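Local coordinates for molybdopterin biosynthesis Mog protein (Mycobacterium tuberculosis, PDB 2G4R), which probably takes part in molybdenum cofactor biosynthesis, most likely by binding molybdopterin, at residues D97-S102 with L139-D144; L104-T109 with V135-G140; G115-A120 with L124-P129. One frame throughout, in Å; residues are numbered along the deposited sequence.

The three contacts all lie in the probable molybdopterin-binding domain, and show how a mixed sheet and its covering helices are joined. Contact 3 is the innermost, its centre about 5 Å from that of the chain, and pairs strands 117-120 and 123-128. Contact 1 packs helix 93-102, which precedes this hairpin, on helix 132-143, which follows it; the centre of contact 1 is about 11 Å from that of contact 3. Contact 2, about 8 Å from contact 1 between centres, ties the loop after helix 93-102 to the same helix 132-143. Along the chain the hairpin therefore falls between the partners of both outer contacts, and Leu139 packs on Leu128 to join helix and strand.

Contact 1. Residues D97-S102 with L139-D144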
ATOM      1  N   ASP A  97      -4.368 -12.881 -26.289  1.00 28.40           N
ATOM      2  CA  ASP A  97      -5.641 -13.367 -26.861  1.00 28.93           C
ATOM      3  C   ASP A  97      -6.024 -14.713 -26.203  1.00 29.57           C
ATOM      4  O   ASP A  97      -7.125 -14.869 -25.743  1.00 28.82           O
ATOM      5  CB  ASP A  97      -5.538 -13.505 -28.403  1.00 29.08           C
ATOM      6  CG  ASP A  97      -5.343 -12.136 -29.153  1.00 26.91           C
ATOM      7  OD1 ASP A  97      -5.302 -11.037 -28.532  1.00 34.56           O
ATOM      8  OD2 ASP A  97      -5.253 -12.186 -30.404  1.00 30.53           O
ATOM      9  N   ALA A  98      -5.082 -15.649 -26.118  1.00 30.13           N
ATOM     10  CA  ALA A  98      -5.359 -16.987 -25.550  1.00 30.29           C
ATOM     11  C   ALA A  98      -5.752 -16.849 -24.077  1.00 30.48           C
ATOM     12  O   ALA A  98      -6.631 -17.549 -23.635  1.00 28.64           O
ATOM     13  CB  ALA A  98      -4.159 -17.923 -25.698  1.00 30.14           C
ATOM     14  N   ILE A  99      -5.044 -16.003 -23.325  1.00 30.73           N
ATOM     15  CA  ILE A  99      -5.432 -15.688 -21.930  1.00 31.25           C
ATOM     16  C   ILE A  99      -6.872 -15.146 -21.841  1.00 31.90           C
ATOM     17  O   ILE A  99      -7.635 -15.599 -20.981  1.00 32.54           O
ATOM     18  CB  ILE A  99      -4.417 -14.754 -21.241  1.00 32.00           C
ATOM     19  CG1 ILE A  99      -3.069 -15.493 -21.014  1.00 30.15           C
ATOM     20  CG2 ILE A  99      -4.954 -14.225 -19.867  1.00 31.59           C
ATOM     21  CD1 ILE A  99      -1.884 -14.533 -20.726  1.00 31.04           C
ATOM     22  N   ARG A 100      -7.254 -14.212 -22.727  1.00 32.22           N
ATOM     23  CA  ARG A 100      -8.667 -13.772 -22.822  1.00 32.83           C
ATOM     24  C   ARG A 100      -9.595 -14.907 -23.114  1.00 34.43           C
ATOM     25  O   ARG A 100     -10.623 -15.082 -22.425  1.00 35.96           O
ATOM     26  CB  ARG A 100      -8.897 -12.670 -23.857  1.00 31.70           C
ATOM     27  CG  ARG A 100      -8.623 -11.274 -23.333  1.00 29.48           C
ATOM     28  CD  ARG A 100      -8.982 -10.228 -24.431  1.00 29.92           C
ATOM     29  NE  ARG A 100      -7.919 -10.165 -25.396  1.00 31.00           N
ATOM     30  CZ  ARG A 100      -6.787  -9.466 -25.224  1.00 32.76           C
ATOM     31  NH1 ARG A 100      -5.888  -9.506 -26.181  1.00 31.87           N
ATOM     32  NH2 ARG A 100      -6.535  -8.733 -24.120  1.00 31.04           N
ATOM     33  N   ARG A 101      -9.254 -15.721 -24.092  1.00 35.97           N
ATOM     34  CA  ARG A 101     -10.175 -16.811 -24.476  1.00 38.33           C
ATOM     35  C   ARG A 101     -10.275 -17.911 -23.429  1.00 38.72           C
ATOM     36  O   ARG A 101     -11.218 -18.668 -23.454  1.00 38.48           O
ATOM     37  CB  ARG A 101      -9.744 -17.467 -25.766  1.00 38.41           C
ATOM     38  CG  ARG A 101     -10.131 -16.696 -26.980  1.00 40.09           C
ATOM     39  CD  ARG A 101      -9.655 -17.390 -28.221  1.00 43.91           C
ATOM     40  NE  ARG A 101      -8.376 -16.842 -28.700  1.00 57.16           N
ATOM     41  CZ  ARG A 101      -7.216 -17.497 -28.748  1.00 53.56           C
ATOM     42  NH1 ARG A 101      -7.107 -18.771 -28.386  1.00 52.87           N
ATOM     43  NH2 ARG A 101      -6.154 -16.879 -29.206  1.00 57.89           N
ATOM     44  N   SER A 102      -9.287 -17.981 -22.533  1.00 40.18           N
ATOM     45  CA  SER A 102      -9.181 -19.046 -21.533  1.00 41.48           C
ATOM     46  C   SER A 102     -10.392 -18.987 -20.572  1.00 43.31           C
ATOM     47  O   SER A 102     -10.912 -20.009 -20.169  1.00 43.10           O
ATOM     48  CB  SER A 102      -7.840 -18.917 -20.774  1.00 40.22           C
ATOM     49  OG  SER A 102      -7.870 -17.955 -19.695  1.00 32.93           O
ATOM     50  N   LEU A 139      -3.060 -18.551 -15.989  1.00 31.03           N
ATOM     51  CA  LEU A 139      -1.829 -19.301 -15.620  1.00 31.78           C
ATOM     52  C   LEU A 139      -1.825 -20.694 -16.285  1.00 31.10           C
ATOM     53  O   LEU A 139      -0.786 -21.198 -16.669  1.00 29.88           O
ATOM     54  CB  LEU A 139      -1.676 -19.406 -14.104  1.00 32.25           C
ATOM     55  CG  LEU A 139      -1.479 -18.106 -13.343  1.00 34.67           C
ATOM     56  CD1 LEU A 139      -1.616 -18.372 -11.848  1.00 40.04           C
ATOM     57  CD2 LEU A 139      -0.150 -17.489 -13.733  1.00 42.45           C
ATOM     58  N   GLY A 140      -3.010 -21.264 -16.480  1.00 30.83           N
ATOM     59  CA  GLY A 140      -3.132 -22.537 -17.195  1.00 33.27           C
ATOM     60  C   GLY A 140      -2.700 -22.415 -18.654  1.00 33.51           C
ATOM     61  O   GLY A 140      -2.052 -23.319 -19.230  1.00 35.47           O
ATOM     62  N   VAL A 141      -3.034 -21.295 -19.266  1.00 32.36           N
ATOM     63  CA  VAL A 141      -2.600 -21.009 -20.616  1.00 33.19           C
ATOM     64  C   VAL A 141      -1.101 -20.857 -20.626  1.00 32.75           C
ATOM     65  O   VAL A 141      -0.427 -21.475 -21.437  1.00 33.30           O
ATOM     66  CB  VAL A 141      -3.253 -19.738 -21.161  1.00 33.21           C
ATOM     67  CG1 VAL A 141      -2.555 -19.277 -22.422  1.00 37.44           C
ATOM     68  CG2 VAL A 141      -4.658 -19.986 -21.406  1.00 32.72           C
ATOM     69  N   LEU A 142      -0.572 -20.047 -19.694  1.00 33.80           N
ATOM     70  CA  LEU A 142       0.855 -19.790 -19.612  1.00 34.38           C
ATOM     71  C   LEU A 142       1.650 -21.070 -19.388  1.00 34.08           C
ATOM     72  O   LEU A 142       2.741 -21.200 -19.902  1.00 34.35           O
ATOM     73  CB  LEU A 142       1.201 -18.797 -18.494  1.00 32.89           C
ATOM     74  CG  LEU A 142       2.679 -18.431 -18.262  1.00 34.94           C
ATOM     75  CD1 LEU A 142       3.273 -17.715 -19.474  1.00 37.59           C
ATOM     76  CD2 LEU A 142       2.837 -17.522 -17.041  1.00 33.68           C
ATOM     77  N   ALA A 143       1.096 -22.012 -18.627  1.00 35.40           N
ATOM     78  CA  ALA A 143       1.803 -23.250 -18.315  1.00 35.89           C
ATOM     79  C   ALA A 143       2.140 -24.063 -19.575  1.00 37.17           C
ATOM     80  O   ALA A 143       3.145 -24.725 -19.622  1.00 38.11           O
ATOM     81  CB  ALA A 143       1.006 -24.118 -17.297  1.00 35.80           C
ATOM     82  N   ASP A 144       1.281 -23.994 -20.574  1.00 37.00           N
ATOM     83  CA  ASP A 144       1.481 -24.680 -21.851  1.00 38.79           C
ATOM     84  C   ASP A 144       2.672 -24.146 -22.671  1.00 37.45           C
ATOM     85  O   ASP A 144       3.149 -24.828 -23.604  1.00 38.55           O
ATOM     86  CB  ASP A 144       0.225 -24.466 -22.725  1.00 38.97           C
ATOM     87  CG  ASP A 144      -0.999 -25.288 -22.290  1.00 45.50           C
ATOM     88  OD1 ASP A 144      -0.858 -26.306 -21.564  1.00 47.66           O
ATOM     89  OD2 ASP A 144      -2.122 -24.893 -22.742  1.00 45.68           O
TER
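Val141 carries this helix-helix contact, and its two methyls divide the work. CG1 lies 3.9 Å from CB of Ala98 and reaches CG1 of Ile99 at 4.1 Å, whereas CG2 turns to Ser102 and meets its CB at 3.4 Å, closer than usual for two carbons. CG2 also lies 3.8 Å from the carbonyl O of Ala98. The division follows from the valine torsion: CG1 stands opposite the backbone N (chi1 167°), which leaves CG2 beside that nitrogen. Ala98, Ile99 and Ser102 thus present a methyl, a branched chain and a small polar residue to the valine.

A second layer sets these groups in place. The Ser102 hydroxyl folds back within its own helix and donates to O of Ile99 at 2.7 Å, leaving CB to press on the valine. Ile99 extends from the contact to Ile126 and Leu128 of strand 123-128, while Leu142, on the other helix, also packs on Ile126. On the same helix as Ile99, Arg100 holds OD1 of Asp97 through NH1 at 2.9 Å, in the guanidinium plane, and its NH2 bonds to the carbonyls of Ser113 and Gly115.

The short helical segments approach to 9.1 Å at 134° between their directions, so they cross at a steep slant, in a broadly opposed sense, over the same sheet. Across this interface the link is apolar: it rests on aliphatic carbons packed round the two valine methyls, while the hydroxyl of Ser102 is satisfied inside its own helix.

Contact 2. Residues L104-T109 with V135-G140; sequences LPKVPT and VRDGLG
Lys106 and Asp137 form a long salt bridge, in which NZ stands 3.5 Å from OD2 and the direct hydrogen bond is weak. It joins the loop after helix 93-102 to helix 132-143, one of the helices packed on the mixed beta-sheet of this alpha/beta domain. A water closes the gap between the charges: it accepts from NZ of Lys106 at 2.7 Å and donates to OD2 of Asp137 at 2.9 Å. The same carboxylate oxygen thus receives both the ammonium group and the water, and the bridge is partly direct and partly water-mediated.

The two side chains approach from opposite directions. Lys106 first runs out with CG opposite its backbone N (chi1 -180°), then bends at chi2 and again at chi4, which carries NZ to the carboxylate. The peptide bond before Lys106 is modelled as cis, which is rare before a residue other than proline and so is doubtful here.

Behind the carboxylate, helix 132-143 is held to the rest of the fold by its other side: Val135 packs on Ile28 of helix 24-34 and Leu139 on Trp31 of the same helix and on Ile67 of strand 65-69. Little apolar surface accompanies the charged pair, and both segments together bury only 58 Å². The other carboxylate oxygen of Asp137, OD1, lies farther from the lysine, 4.0 Å from NZ.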
ATOM      1  N   LEU A 104     -13.274 -17.578 -21.143  1.00 53.19           N
ATOM      2  CA  LEU A 104     -14.404 -17.117 -21.892  1.00 54.32           C
ATOM      3  C   LEU A 104     -15.627 -17.965 -21.643  1.00 56.15           C
ATOM      4  O   LEU A 104     -16.653 -17.422 -21.220  1.00 57.30           O
ATOM      5  CB  LEU A 104     -14.072 -17.062 -23.382  1.00 54.61           C
ATOM      6  CG  LEU A 104     -14.934 -16.093 -24.162  1.00 55.08           C
ATOM      7  CD1 LEU A 104     -14.984 -14.724 -23.489  1.00 59.78           C
ATOM      8  CD2 LEU A 104     -14.347 -15.993 -25.589  1.00 59.23           C
ATOM      9  N   PRO A 105     -15.508 -19.300 -21.822  1.00 57.31           N
ATOM     10  CA  PRO A 105     -16.664 -20.179 -21.966  1.00 57.06           C
ATOM     11  C   PRO A 105     -18.078 -19.622 -21.644  1.00 57.42           C
ATOM     12  O   PRO A 105     -18.901 -19.761 -22.567  1.00 58.80           O
ATOM     13  CB  PRO A 105     -16.244 -21.454 -21.214  1.00 57.47           C
ATOM     14  CG  PRO A 105     -14.630 -21.256 -20.992  1.00 58.86           C
ATOM     15  CD  PRO A 105     -14.281 -20.109 -21.890  1.00 57.19           C
ATOM     16  N   LYS A 106     -18.461 -19.023 -20.486  1.00 56.51           N
ATOM     17  CA  LYS A 106     -17.910 -19.042 -19.085  1.00 54.96           C
ATOM     18  C   LYS A 106     -18.054 -17.650 -18.425  1.00 54.31           C
ATOM     19  O   LYS A 106     -19.083 -17.366 -17.802  1.00 55.17           O
ATOM     20  CB  LYS A 106     -16.478 -19.562 -18.893  1.00 55.77           C
ATOM     21  CG  LYS A 106     -15.985 -19.553 -17.424  1.00 56.13           C
ATOM     22  CD  LYS A 106     -16.167 -20.928 -16.764  1.00 62.22           C
ATOM     23  CE  LYS A 106     -15.241 -21.154 -15.570  1.00 60.71           C
ATOM     24  NZ  LYS A 106     -13.796 -21.327 -15.936  1.00 64.70           N
ATOM     25  N   VAL A 107     -17.016 -16.817 -18.522  1.00 52.43           N
ATOM     26  CA  VAL A 107     -17.082 -15.414 -18.107  1.00 51.48           C
ATOM     27  C   VAL A 107     -17.017 -14.585 -19.385  1.00 50.10           C
ATOM     28  O   VAL A 107     -15.939 -14.178 -19.819  1.00 48.73           O
ATOM     29  CB  VAL A 107     -15.975 -15.046 -17.101  1.00 51.37           C
ATOM     30  CG1 VAL A 107     -15.975 -13.527 -16.771  1.00 50.32           C
ATOM     31  CG2 VAL A 107     -16.176 -15.861 -15.832  1.00 54.11           C
ATOM     32  N   PRO A 108     -18.194 -14.312 -19.984  1.00 49.41           N
ATOM     33  CA  PRO A 108     -18.251 -13.603 -21.269  1.00 48.50           C
ATOM     34  C   PRO A 108     -17.537 -12.259 -21.256  1.00 47.39           C
ATOM     35  O   PRO A 108     -17.092 -11.792 -22.296  1.00 47.51           O
ATOM     36  CB  PRO A 108     -19.758 -13.382 -21.494  1.00 48.96           C
ATOM     37  CG  PRO A 108     -20.440 -14.414 -20.624  1.00 50.27           C
ATOM     38  CD  PRO A 108     -19.541 -14.586 -19.433  1.00 49.27           C
ATOM     39  N   THR A 109     -17.459 -11.626 -20.093  1.00 45.83           N
ATOM     40  CA  THR A 109     -16.848 -10.307 -19.985  1.00 45.47           C
ATOM     41  C   THR A 109     -15.309 -10.358 -20.053  1.00 43.64           C
ATOM     42  O   THR A 109     -14.666  -9.333 -20.011  1.00 43.21           O
ATOM     43  CB  THR A 109     -17.294  -9.617 -18.683  1.00 45.78           C
ATOM     44  OG1 THR A 109     -17.156 -10.538 -17.590  1.00 48.67           O
ATOM     45  CG2 THR A 109     -18.756  -9.150 -18.795  1.00 47.58           C
ATOM     46  N   VAL A 135      -7.265 -15.319 -13.246  1.00 32.98           N
ATOM     47  CA  VAL A 135      -5.849 -15.594 -12.952  1.00 32.04           C
ATOM     48  C   VAL A 135      -5.499 -17.100 -13.129  1.00 32.42           C
ATOM     49  O   VAL A 135      -4.558 -17.451 -13.858  1.00 30.06           O
ATOM     50  CB  VAL A 135      -5.524 -15.071 -11.556  1.00 32.83           C
ATOM     51  CG1 VAL A 135      -4.235 -15.604 -11.014  1.00 31.29           C
ATOM     52  CG2 VAL A 135      -5.520 -13.508 -11.532  1.00 32.17           C
ATOM     53  N   ARG A 136      -6.273 -17.987 -12.512  1.00 33.05           N
ATOM     54  CA  ARG A 136      -6.004 -19.428 -12.594  1.00 33.44           C
ATOM     55  C   ARG A 136      -6.100 -19.937 -14.029  1.00 33.33           C
ATOM     56  O   ARG A 136      -5.265 -20.724 -14.473  1.00 34.71           O
ATOM     57  CB  ARG A 136      -6.942 -20.216 -11.630  1.00 34.11           C
ATOM     58  CG  ARG A 136      -6.260 -21.253 -10.764  1.00 37.25           C
ATOM     59  CD  ARG A 136      -7.235 -21.962  -9.771  1.00 35.79           C
ATOM     60  NE  ARG A 136      -7.040 -21.588  -8.364  1.00 37.98           N
ATOM     61  CZ  ARG A 136      -7.816 -20.764  -7.672  1.00 44.85           C
ATOM     62  NH1 ARG A 136      -8.847 -20.142  -8.258  1.00 44.78           N
ATOM     63  NH2 ARG A 136      -7.538 -20.528  -6.392  1.00 47.11           N
ATOM     64  N   ASP A 137      -7.129 -19.519 -14.754  1.00 33.74           N
ATOM     65  CA  ASP A 137      -7.314 -19.847 -16.190  1.00 34.85           C
ATOM     66  C   ASP A 137      -6.146 -19.342 -17.060  1.00 33.31           C
ATOM     67  O   ASP A 137      -5.632 -20.052 -17.922  1.00 33.77           O
ATOM     68  CB  ASP A 137      -8.615 -19.240 -16.746  1.00 34.71           C
ATOM     69  CG  ASP A 137      -9.905 -19.975 -16.292  1.00 41.12           C
ATOM     70  OD1 ASP A 137      -9.841 -21.152 -15.869  1.00 41.94           O
ATOM     71  OD2 ASP A 137     -11.016 -19.333 -16.385  1.00 40.64           O
ATOM     72  N   GLY A 138      -5.747 -18.094 -16.846  1.00 32.54           N
ATOM     73  CA  GLY A 138      -4.634 -17.525 -17.596  1.00 32.21           C
ATOM     74  C   GLY A 138      -3.287 -18.186 -17.258  1.00 31.16           C
ATOM     75  O   GLY A 138      -2.459 -18.380 -18.149  1.00 29.78           O
ATOM     76  N   LEU A 139      -3.060 -18.551 -15.989  1.00 31.03           N
ATOM     77  CA  LEU A 139      -1.829 -19.301 -15.620  1.00 31.78           C
ATOM     78  C   LEU A 139      -1.825 -20.694 -16.285  1.00 31.10           C
ATOM     79  O   LEU A 139      -0.786 -21.198 -16.669  1.00 29.88           O
ATOM     80  CB  LEU A 139      -1.676 -19.406 -14.104  1.00 32.25           C
ATOM     81  CG  LEU A 139      -1.479 -18.106 -13.343  1.00 34.67           C
ATOM     82  CD1 LEU A 139      -1.616 -18.372 -11.848  1.00 40.04           C
ATOM     83  CD2 LEU A 139      -0.150 -17.489 -13.733  1.00 42.45           C
ATOM     84  N   GLY A 140      -3.010 -21.264 -16.480  1.00 30.83           N
ATOM     85  CA  GLY A 140      -3.132 -22.537 -17.195  1.00 33.27           C
ATOM     86  C   GLY A 140      -2.700 -22.415 -18.654  1.00 33.51           C
ATOM     87  O   GLY A 140      -2.052 -23.319 -19.230  1.00 35.47           O
TER
HETATM   88  O   HOH W   1     -12.748 -20.576 -18.336  1.00 51.65           O

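Contact 3. Residues G115-A120 with L124-P129; sequences GVCGVA and LIINLP
Gly115, just ahead of the strand, sets its CA 3.7 Å from CB of Asn127. With no side chain of its own, Gly115 leaves its CA directly against that carbon.

Val116 follows, and its carbonyl O accepts from N of Asn127 at 2.9 Å, almost in line with the C=O. A water donates to O of Asn127 and, weakly, to the same carbonyl of Val116, spanning the two backbones. The side chains of Val116 and Asn127 lie side by side and point the same way; beyond them, Val116 packs on Val85 and Thr84 of helix 80-87.

Cys117 pairs with Ile126 as a non-hydrogen-bonded pair. Its SG, beside the backbone N (chi1 -61°), touches both branches of the isoleucine, CD1 at 3.8 Å and CG2 at 3.9 Å. Leu95 and Ile99 of helix 93-102 cover this cysteine-isoleucine face. The CA of Cys117 also makes a CA-H...O contact with O of Ile125.

Gly118 and Ile125 make the hydrogen-bonded pair, with a bond in each direction: Gly118 N to Ile125 O, and Ile125 N to Gly118 O, the latter nearly straight at 176°. CD1 of Leu124 leans over to 3.5 Å from O of Gly118.

Val119 stands opposite Leu124, and both touch Ile153 of helix 146-153. Ala120 ends the walk with CB 4.3 Å from CD1 of Ile125, on the other face from Cys117. Two strands in succession, paired antiparallel and linked by a short turn, make a beta hairpin, here set within a mixed sheet flanked by helices.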
ATOM      1  N   GLY A 115      -5.469  -6.742 -21.238  1.00 27.83           N
ATOM      2  CA  GLY A 115      -4.142  -7.203 -20.897  1.00 28.44           C
ATOM      3  C   GLY A 115      -3.306  -7.439 -22.144  1.00 27.61           C
ATOM      4  O   GLY A 115      -3.816  -7.829 -23.204  1.00 27.89           O
ATOM      5  N   VAL A 116      -2.043  -7.126 -21.996  1.00 26.82           N
ATOM      6  CA  VAL A 116      -1.024  -7.497 -22.947  1.00 27.71           C
ATOM      7  C   VAL A 116      -0.008  -8.445 -22.270  1.00 27.17           C
ATOM      8  O   VAL A 116      -0.013  -8.655 -21.044  1.00 28.66           O
ATOM      9  CB  VAL A 116      -0.336  -6.248 -23.527  1.00 27.42           C
ATOM     10  CG1 VAL A 116      -1.323  -5.358 -24.195  1.00 31.07           C
ATOM     11  CG2 VAL A 116       0.436  -5.464 -22.423  1.00 29.68           C
ATOM     12  N   CYS A 117       0.797  -9.058 -23.097  1.00 25.97           N
ATOM     13  CA  CYS A 117       1.971  -9.792 -22.719  1.00 27.28           C
ATOM     14  C   CYS A 117       3.055  -9.306 -23.669  1.00 27.42           C
ATOM     15  O   CYS A 117       2.755  -8.874 -24.775  1.00 26.84           O
ATOM     16  CB  CYS A 117       1.806 -11.278 -22.930  1.00 27.43           C
ATOM     17  SG  CYS A 117       0.457 -12.102 -21.979  1.00 32.36           S
ATOM     18  N   GLY A 118       4.314  -9.440 -23.274  1.00 28.18           N
ATOM     19  CA  GLY A 118       5.425  -9.104 -24.164  1.00 27.81           C
ATOM     20  C   GLY A 118       6.753  -9.403 -23.563  1.00 28.22           C
ATOM     21  O   GLY A 118       6.850 -10.029 -22.476  1.00 28.03           O
ATOM     22  N   VAL A 119       7.790  -8.935 -24.259  1.00 28.84           N
ATOM     23  CA  VAL A 119       9.156  -9.003 -23.787  1.00 29.38           C
ATOM     24  C   VAL A 119       9.722  -7.584 -23.644  1.00 29.37           C
ATOM     25  O   VAL A 119       9.426  -6.653 -24.458  1.00 28.73           O
ATOM     26  CB  VAL A 119      10.054  -9.889 -24.728  1.00 30.34           C
ATOM     27  CG1 VAL A 119      11.488  -9.877 -24.270  1.00 34.23           C
ATOM     28  CG2 VAL A 119       9.538 -11.317 -24.839  1.00 30.81           C
ATOM     29  N   ALA A 120      10.451  -7.402 -22.542  1.00 30.24           N
ATOM     30  CA  ALA A 120      11.236  -6.191 -22.246  1.00 31.36           C
ATOM     31  C   ALA A 120      12.639  -6.645 -21.841  1.00 32.11           C
ATOM     32  O   ALA A 120      12.811  -7.284 -20.799  1.00 31.24           O
ATOM     33  CB  ALA A 120      10.596  -5.415 -21.112  1.00 32.24           C
ATOM     34  N   LEU A 124      10.005 -11.647 -19.589  1.00 29.91           N
ATOM     35  CA  LEU A 124       8.713 -11.886 -20.136  1.00 29.73           C
ATOM     36  C   LEU A 124       7.722 -11.288 -19.141  1.00 28.44           C
ATOM     37  O   LEU A 124       7.824 -11.532 -17.942  1.00 28.13           O
ATOM     38  CB  LEU A 124       8.489 -13.347 -20.332  1.00 29.89           C
ATOM     39  CG  LEU A 124       7.084 -13.864 -20.665  1.00 28.97           C
ATOM     40  CD1 LEU A 124       6.650 -13.449 -22.064  1.00 32.62           C
ATOM     41  CD2 LEU A 124       7.113 -15.366 -20.543  1.00 31.35           C
ATOM     42  N   ILE A 125       6.819 -10.479 -19.640  1.00 25.76           N
ATOM     43  CA  ILE A 125       5.756  -9.845 -18.823  1.00 27.90           C
ATOM     44  C   ILE A 125       4.390 -10.324 -19.298  1.00 27.59           C
ATOM     45  O   ILE A 125       4.083 -10.230 -20.484  1.00 27.29           O
ATOM     46  CB  ILE A 125       5.757  -8.291 -18.897  1.00 28.17           C
ATOM     47  CG1 ILE A 125       7.180  -7.779 -18.741  1.00 30.91           C
ATOM     48  CG2 ILE A 125       4.690  -7.679 -17.923  1.00 27.21           C
ATOM     49  CD1 ILE A 125       7.292  -6.384 -18.526  1.00 28.59           C
ATOM     50  N   ILE A 126       3.584 -10.735 -18.334  1.00 27.70           N
ATOM     51  CA  ILE A 126       2.220 -11.292 -18.512  1.00 28.48           C
ATOM     52  C   ILE A 126       1.175 -10.490 -17.722  1.00 27.32           C
ATOM     53  O   ILE A 126       1.237 -10.427 -16.508  1.00 25.42           O
ATOM     54  CB  ILE A 126       2.190 -12.738 -18.013  1.00 26.89           C
ATOM     55  CG1 ILE A 126       3.375 -13.577 -18.590  1.00 30.41           C
ATOM     56  CG2 ILE A 126       0.827 -13.388 -18.304  1.00 28.96           C
ATOM     57  CD1 ILE A 126       3.361 -13.729 -20.126  1.00 32.57           C
ATOM     58  N   ASN A 127       0.220  -9.846 -18.402  1.00 27.06           N
ATOM     59  CA  ASN A 127      -0.901  -9.222 -17.692  1.00 27.09           C
ATOM     60  C   ASN A 127      -2.029 -10.261 -17.548  1.00 27.49           C
ATOM     61  O   ASN A 127      -2.431 -10.890 -18.533  1.00 28.25           O
ATOM     62  CB  ASN A 127      -1.492  -8.000 -18.410  1.00 28.82           C
ATOM     63  CG  ASN A 127      -0.547  -6.781 -18.525  1.00 27.30           C
ATOM     64  OD1 ASN A 127       0.389  -6.556 -17.721  1.00 34.13           O
ATOM     65  ND2 ASN A 127      -0.900  -5.916 -19.461  1.00 24.07           N
ATOM     66  N   LEU A 128      -2.490 -10.454 -16.325  1.00 27.71           N
ATOM     67  CA  LEU A 128      -3.667 -11.265 -16.015  1.00 28.20           C
ATOM     68  C   LEU A 128      -4.777 -10.401 -15.422  1.00 30.74           C
ATOM     69  O   LEU A 128      -4.517  -9.354 -14.835  1.00 29.01           O
ATOM     70  CB  LEU A 128      -3.345 -12.327 -15.004  1.00 28.64           C
ATOM     71  CG  LEU A 128      -2.305 -13.373 -15.359  1.00 28.47           C
ATOM     72  CD1 LEU A 128      -2.070 -14.305 -14.236  1.00 31.50           C
ATOM     73  CD2 LEU A 128      -2.727 -14.110 -16.579  1.00 29.62           C
ATOM     74  N   PRO A 129      -6.043 -10.877 -15.535  1.00 30.84           N
ATOM     75  CA  PRO A 129      -7.136 -10.124 -14.973  1.00 32.38           C
ATOM     76  C   PRO A 129      -7.081 -10.095 -13.450  1.00 33.08           C
ATOM     77  O   PRO A 129      -6.275 -10.794 -12.849  1.00 32.84           O
ATOM     78  CB  PRO A 129      -8.380 -10.881 -15.482  1.00 34.00           C
ATOM     79  CG  PRO A 129      -7.936 -12.266 -15.593  1.00 33.33           C
ATOM     80  CD  PRO A 129      -6.513 -12.113 -16.168  1.00 33.11           C
TER
HETATM   81  O   HOH W   2      -2.427 -10.590 -21.157  1.00 28.27           O